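Side-chain contacts in inactive poly [ADP-ribose] polymerase RCD1 (Arabidopsis thaliana, PDB 5NGO), which appears to be catalytically inactive despite its PARP-type domain, and is bound by a downy mildew effector that suppresses plant immunity: residues D10-M15 and F178-K183; N152-I157 and K161-W166. All blocks are in the same frame, centred on the assembly; numbering follows the deposited sequence.

Contact 1: D10-M15 and F178-K183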
loop_
_atom_site.group_PDB
_atom_site.type_symbol
_atom_site.label_atom_id
_atom_site.label_comp_id
_atom_site.label_asym_id
_atom_site.label_seq_id
_atom_site.Cartn_x
_atom_site.Cartn_y
_atom_site.Cartn_z
ATOM N N ASP A 10 10.353 5.142 14.005
ATOM C CA ASP A 10 9.514 5.134 15.222
ATOM C C ASP A 10 8.043 5.464 14.962
ATOM O O ASP A 10 7.163 4.831 15.543
ATOM C CB ASP A 10 10.054 6.084 16.301
ATOM C CG ASP A 10 11.220 5.494 17.060
ATOM O OD1 ASP A 10 11.094 4.348 17.563
ATOM O OD2 ASP A 10 12.273 6.172 17.167
ATOM N N ALA A 11 7.784 6.449 14.109
ATOM C CA ALA A 11 6.408 6.811 13.763
ATOM C C ALA A 11 5.686 5.679 13.023
ATOM O O ALA A 11 4.500 5.451 13.248
ATOM C CB ALA A 11 6.383 8.088 12.943
ATOM N N VAL A 12 6.419 4.967 12.163
ATOM C CA VAL A 12 5.871 3.859 11.392
ATOM C C VAL A 12 5.511 2.745 12.358
ATOM O O VAL A 12 4.416 2.193 12.278
ATOM C CB VAL A 12 6.878 3.313 10.342
ATOM C CG1 VAL A 12 6.355 2.064 9.641
ATOM C CG2 VAL A 12 7.270 4.332 9.330
ATOM N N LYS A 13 6.448 2.434 13.265
ATOM C CA LYS A 13 6.237 1.448 14.329
ATOM C C LYS A 13 4.980 1.757 15.134
ATOM O O LYS A 13 4.148 0.873 15.353
ATOM C CB LYS A 13 7.441 1.372 15.280
ATOM C CG LYS A 13 7.341 0.198 16.263
ATOM C CD LYS A 13 8.656 -0.156 16.923
ATOM C CE LYS A 13 9.217 1.001 17.725
ATOM N NZ LYS A 13 10.455 0.590 18.439
ATOM N N LYS A 14 4.850 3.017 15.543
ATOM C CA LYS A 14 3.684 3.478 16.293
ATOM C C LYS A 14 2.380 3.365 15.499
ATOM O O LYS A 14 1.382 2.887 16.033
ATOM C CB LYS A 14 3.893 4.916 16.786
ATOM C CG LYS A 14 4.637 4.940 18.116
ATOM C CD LYS A 14 5.652 6.078 18.309
ATOM C CE LYS A 14 6.791 5.622 19.224
ATOM N NZ LYS A 14 7.322 6.703 20.100
ATOM N N MET A 15 2.395 3.796 14.243
ATOM C CA MET A 15 1.260 3.587 13.322
ATOM C C MET A 15 0.812 2.125 13.271
ATOM O O MET A 15 -0.382 1.839 13.310
ATOM C CB MET A 15 1.607 4.038 11.897
ATOM C CG MET A 15 1.011 5.381 11.484
ATOM S SD MET A 15 1.183 5.638 9.701
ATOM C CE MET A 15 2.891 6.138 9.592
ATOM N N PHE A 178 8.686 1.418 3.532
ATOM C CA PHE A 178 9.067 0.804 4.803
ATOM C C PHE A 178 8.582 -0.644 4.871
ATOM O O PHE A 178 7.527 -0.947 4.344
ATOM C CB PHE A 178 8.474 1.546 5.965
ATOM C CG PHE A 178 8.953 2.967 6.137
ATOM C CD1 PHE A 178 8.308 4.003 5.513
ATOM C CD2 PHE A 178 9.942 3.259 7.058
ATOM C CE1 PHE A 178 8.739 5.336 5.713
ATOM C CE2 PHE A 178 10.371 4.545 7.276
ATOM C CZ PHE A 178 9.766 5.616 6.625
ATOM N N VAL A 179 9.380 -1.511 5.486
ATOM C CA VAL A 179 8.987 -2.879 5.780
ATOM C C VAL A 179 8.880 -3.055 7.289
ATOM O O VAL A 179 9.829 -2.749 8.024
ATOM C CB VAL A 179 10.002 -3.913 5.250
ATOM C CG1 VAL A 179 9.536 -5.322 5.561
ATOM C CG2 VAL A 179 10.178 -3.751 3.742
ATOM N N VAL A 180 7.732 -3.561 7.745
ATOM C CA VAL A 180 7.504 -3.857 9.150
ATOM C C VAL A 180 7.482 -5.370 9.296
ATOM O O VAL A 180 6.654 -6.035 8.662
ATOM C CB VAL A 180 6.159 -3.260 9.638
ATOM C CG1 VAL A 180 5.879 -3.685 11.083
ATOM C CG2 VAL A 180 6.186 -1.744 9.543
ATOM N N ARG A 181 8.402 -5.896 10.111
ATOM C CA ARG A 181 8.448 -7.316 10.446
ATOM C C ARG A 181 7.731 -7.537 11.763
ATOM O O ARG A 181 8.023 -6.858 12.743
ATOM C CB ARG A 181 9.891 -7.792 10.584
ATOM C CG ARG A 181 10.664 -7.734 9.290
ATOM C CD ARG A 181 12.095 -8.217 9.447
ATOM N NE ARG A 181 12.830 -7.911 8.223
ATOM C CZ ARG A 181 14.049 -8.332 7.931
ATOM N NH1 ARG A 181 14.704 -9.159 8.737
ATOM N NH2 ARG A 181 14.599 -7.956 6.780
ATOM N N PHE A 182 6.818 -8.509 11.790
ATOM C CA PHE A 182 5.996 -8.755 12.971
ATOM C C PHE A 182 5.546 -10.220 13.133
ATOM O O PHE A 182 5.789 -11.058 12.261
ATOM C CB PHE A 182 4.788 -7.811 12.957
ATOM C CG PHE A 182 3.780 -8.120 11.881
ATOM C CD1 PHE A 182 3.993 -7.719 10.570
ATOM C CD2 PHE A 182 2.606 -8.797 12.183
ATOM C CE1 PHE A 182 3.076 -7.991 9.579
ATOM C CE2 PHE A 182 1.671 -9.071 11.192
ATOM C CZ PHE A 182 1.911 -8.664 9.883
ATOM N N LYS A 183 4.910 -10.501 14.271
ATOM C CA LYS A 183 4.252 -11.795 14.520
ATOM C C LYS A 183 2.827 -11.624 15.048
ATOM O O LYS A 183 2.499 -10.589 15.592
ATOM C CB LYS A 183 5.028 -12.628 15.524
ATOM C CG LYS A 183 6.458 -12.919 15.137
ATOM C CD LYS A 183 7.124 -13.888 16.101
ATOM C CE LYS A 183 7.988 -14.879 15.325
ATOM N NZ LYS A 183 8.885 -15.683 16.184
#
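Val-12 sets one methyl, CG2, squarely over the ring of Phe-178, and its other methyl, CG1, against Val-180; these three side chains make up the whole contact. The placement of CG2 is a clean example of a CH-pi contact. It stands 3.6 Å from the centroid of the Phe-178 ring and only 8° off the ring normal, so it is nearly equidistant from all six ring carbons, with CD2 of Phe-178 among the nearest at 3.7 Å from Val-12 CG2. CG1 of Val-12 meets CG2 of Val-180 at 3.8 Å, the two valines passing alongside one another and running oppositely. One torsion serves both neighbours: with CG1 of Val-12 anti to the backbone N (chi1 174°), the two branches diverge, one to each strand residue. On the strand, the alternation of an extended chain turns Phe-178 and Val-180 toward the helix, while Val-179 between them points away. The patch is buried and wholly apolar, held by dispersion and by exclusion of water.

The outer side of the helix is very different. Asp-10, Lys-13 and Lys-14 are exposed, and Lys-13 NZ lies 3.9 Å from Asp-10 OD1, a long salt bridge that should constrain either chain little.

Within residues 10-15 Val-12 alone meets residues 178-183; one turn on, Phe-16 of the same helix 9-19 meets the ring of Phe-182. Strand 174-182 runs in the sheet between strands 28-33 and 121-129 and bonds through its backbone to both. Val-31 of strand 28-33 and Trp-66 of strand 62-68 also touch Val-12, and Trp-66 reaches Val-180 and Met-15 as well, so that the helix is seated across several strands of one sheet face.

Contact 2: N152-I157 and K161-W166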
loop_
_atom_site.group_PDB
_atom_site.type_symbol
_atom_site.label_atom_id
_atom_site.label_comp_id
_atom_site.label_asym_id
_atom_site.label_seq_id
_atom_site.Cartn_x
_atom_site.Cartn_y
_atom_site.Cartn_z
ATOM N N ASN A 152 -7.607 6.796 -8.527
ATOM C CA ASN A 152 -7.647 5.454 -7.906
ATOM C C ASN A 152 -8.904 5.329 -7.026
ATOM O O ASN A 152 -9.588 6.322 -6.771
ATOM C CB ASN A 152 -6.349 5.199 -7.126
ATOM C CG ASN A 152 -5.125 5.087 -8.060
ATOM O OD1 ASN A 152 -5.123 4.336 -9.020
ATOM N ND2 ASN A 152 -4.087 5.858 -7.767
ATOM N N GLY A 153 -9.219 4.107 -6.593
ATOM C CA GLY A 153 -10.509 3.806 -5.956
ATOM C C GLY A 153 -10.446 3.621 -4.450
ATOM O O GLY A 153 -9.397 3.268 -3.906
ATOM N N VAL A 154 -11.561 3.898 -3.755
ATOM C CA VAL A 154 -11.695 3.702 -2.319
ATOM C C VAL A 154 -13.067 3.166 -1.917
ATOM O O VAL A 154 -14.048 3.431 -2.612
ATOM C CB VAL A 154 -11.409 5.020 -1.581
ATOM C CG1 VAL A 154 -12.376 6.168 -1.953
ATOM C CG2 VAL A 154 -11.288 4.817 -0.068
ATOM N N ASP A 155 -13.130 2.415 -0.820
ATOM C CA ASP A 155 -14.401 1.795 -0.376
ATOM C C ASP A 155 -15.339 2.724 0.421
ATOM O O ASP A 155 -16.550 2.562 0.375
ATOM C CB ASP A 155 -14.152 0.488 0.389
ATOM C CG ASP A 155 -13.364 0.669 1.687
ATOM O OD1 ASP A 155 -12.860 1.774 1.996
ATOM O OD2 ASP A 155 -13.221 -0.344 2.405
ATOM N N ASP A 156 -14.767 3.668 1.156
ATOM C CA ASP A 156 -15.520 4.635 1.959
ATOM C C ASP A 156 -14.739 5.941 1.956
ATOM O O ASP A 156 -13.551 5.949 2.244
ATOM C CB ASP A 156 -15.653 4.108 3.395
ATOM C CG ASP A 156 -16.597 4.929 4.249
ATOM O OD1 ASP A 156 -17.810 4.674 4.182
ATOM O OD2 ASP A 156 -16.127 5.801 5.016
ATOM N N ILE A 157 -15.392 7.045 1.613
ATOM C CA ILE A 157 -14.707 8.354 1.479
ATOM C C ILE A 157 -14.293 8.949 2.829
ATOM O O ILE A 157 -13.221 9.553 2.938
ATOM C CB ILE A 157 -15.599 9.363 0.685
ATOM C CG1 ILE A 157 -16.850 9.724 1.529
ATOM C CG2 ILE A 157 -15.869 8.795 -0.698
ATOM C CD1 ILE A 157 -18.180 9.832 0.794
ATOM N N LYS A 161 -11.053 2.211 4.435
ATOM C CA LYS A 161 -10.407 0.981 4.856
ATOM C C LYS A 161 -9.554 0.342 3.767
ATOM O O LYS A 161 -8.522 -0.244 4.092
ATOM C CB LYS A 161 -11.452 -0.023 5.355
ATOM C CG LYS A 161 -12.006 0.337 6.718
ATOM C CD LYS A 161 -12.523 -0.918 7.453
ATOM C CE LYS A 161 -13.269 -0.563 8.722
ATOM N NZ LYS A 161 -14.540 0.163 8.492
ATOM N N ASN A 162 -9.964 0.452 2.504
ATOM C CA ASN A 162 -9.277 -0.190 1.394
ATOM C C ASN A 162 -9.113 0.804 0.256
ATOM O O ASN A 162 -10.054 1.507 -0.097
ATOM C CB ASN A 162 -10.060 -1.401 0.886
ATOM C CG ASN A 162 -10.304 -2.429 1.957
ATOM O OD1 ASN A 162 -9.581 -3.426 2.041
ATOM N ND2 ASN A 162 -11.316 -2.191 2.797
ATOM N N TYR A 163 -7.907 0.817 -0.317
ATOM C CA TYR A 163 -7.645 1.523 -1.558
ATOM C C TYR A 163 -7.392 0.502 -2.649
ATOM O O TYR A 163 -6.822 -0.564 -2.385
ATOM C CB TYR A 163 -6.411 2.388 -1.428
ATOM C CG TYR A 163 -6.440 3.426 -0.327
ATOM C CD1 TYR A 163 -7.427 4.382 -0.266
ATOM C CD2 TYR A 163 -5.434 3.467 0.631
ATOM C CE1 TYR A 163 -7.477 5.304 0.784
ATOM C CE2 TYR A 163 -5.432 4.395 1.636
ATOM C CZ TYR A 163 -6.457 5.333 1.703
ATOM O OH TYR A 163 -6.422 6.278 2.689
ATOM N N ILE A 164 -7.856 0.816 -3.858
ATOM C CA ILE A 164 -7.578 0.003 -5.041
ATOM C C ILE A 164 -6.807 0.911 -5.973
ATOM O O ILE A 164 -7.309 1.963 -6.361
ATOM C CB ILE A 164 -8.870 -0.444 -5.760
ATOM C CG1 ILE A 164 -9.810 -1.200 -4.821
ATOM C CG2 ILE A 164 -8.539 -1.308 -6.972
ATOM C CD1 ILE A 164 -9.366 -2.606 -4.498
ATOM N N VAL A 165 -5.577 0.526 -6.304
ATOM C CA VAL A 165 -4.795 1.218 -7.322
ATOM C C VAL A 165 -4.861 0.359 -8.578
ATOM O O VAL A 165 -4.510 -0.833 -8.544
ATOM C CB VAL A 165 -3.345 1.427 -6.871
ATOM C CG1 VAL A 165 -2.497 1.976 -7.999
ATOM C CG2 VAL A 165 -3.307 2.338 -5.661
ATOM N N TRP A 166 -5.317 0.960 -9.683
ATOM C CA TRP A 166 -5.520 0.203 -10.950
ATOM C C TRP A 166 -4.180 -0.244 -11.529
ATOM O O TRP A 166 -3.160 0.401 -11.307
ATOM C CB TRP A 166 -6.286 1.029 -11.983
ATOM C CG TRP A 166 -7.534 1.616 -11.421
ATOM C CD1 TRP A 166 -7.804 2.946 -11.210
ATOM C CD2 TRP A 166 -8.656 0.891 -10.911
ATOM N NE1 TRP A 166 -9.038 3.085 -10.636
ATOM C CE2 TRP A 166 -9.578 1.839 -10.434
ATOM C CE3 TRP A 166 -8.969 -0.472 -10.821
ATOM C CZ2 TRP A 166 -10.810 1.470 -9.888
ATOM C CZ3 TRP A 166 -10.184 -0.844 -10.278
ATOM C CH2 TRP A 166 -11.097 0.126 -9.817
#
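Asp-155 turns its carboxylate onto the start of the segment 161-166 and receives hydrogen bonds at both oxygens. Asp-155 OD1 takes the backbone N of Lys-161 at 3.1 Å on its syn lone pair, in a nearly straight bond (166°), and a weak one from Asn-162 N. Asp-155 OD2 is gripped by ND2 of Asn-162 at 2.7 Å; this donor comes from above the carboxylate plane, while OD2 lies close to the amide plane, the two flat groups standing 84° apart. With Asp-155 CG between its backbone N and carbonyl carbon (chi1 63°), the carboxylate is set against the amides of Lys-161 and Asn-162.

Beyond it the backbones pair as an antiparallel beta hairpin. Val-154 and Tyr-163 come first, a non-hydrogen-bonded pair whose side chains are neighbours on one face of the sheet, with CG2 of Val-154 3.9 Å from CD1 of Tyr-163. Gly-153 and Ile-164 follow as the hydrogen-bonded pair, Gly-153 N to Ile-164 O and Ile-164 N to Gly-153 O, both 2.9 Å.

At the far end Asn-152 OD1 accepts a weak bond from Trp-166 N at 3.4 Å, but its stronger partner is ND2 of Asn-169. Farther out, Asp-156 OD2 holds the connecting turn through Ser-159 N, while strands 98-102 and 134-135 flank the hairpin and bond to its outer backbone edges.

In the fold
Both contacts belong to the same mixed sheet, yet they lie on opposite sides of the chain's centre, about 22 Å apart between their centres, and do not touch. Contact 1 joins elements distant in sequence, laying an N-terminal helix on a strand near the C-terminus, and does so through buried hydrocarbon alone. Contact 2 links two neighbouring strands within the sheet, and its cohesion is chiefly polar: backbone pairing reinforced by an aspartate at the partly exposed turn end. Each is largely buried where it touches. Strands 162-165 and 174-182 follow one another in the chain, carrying the path from the hairpin to the strand on which helix 9-19 lies.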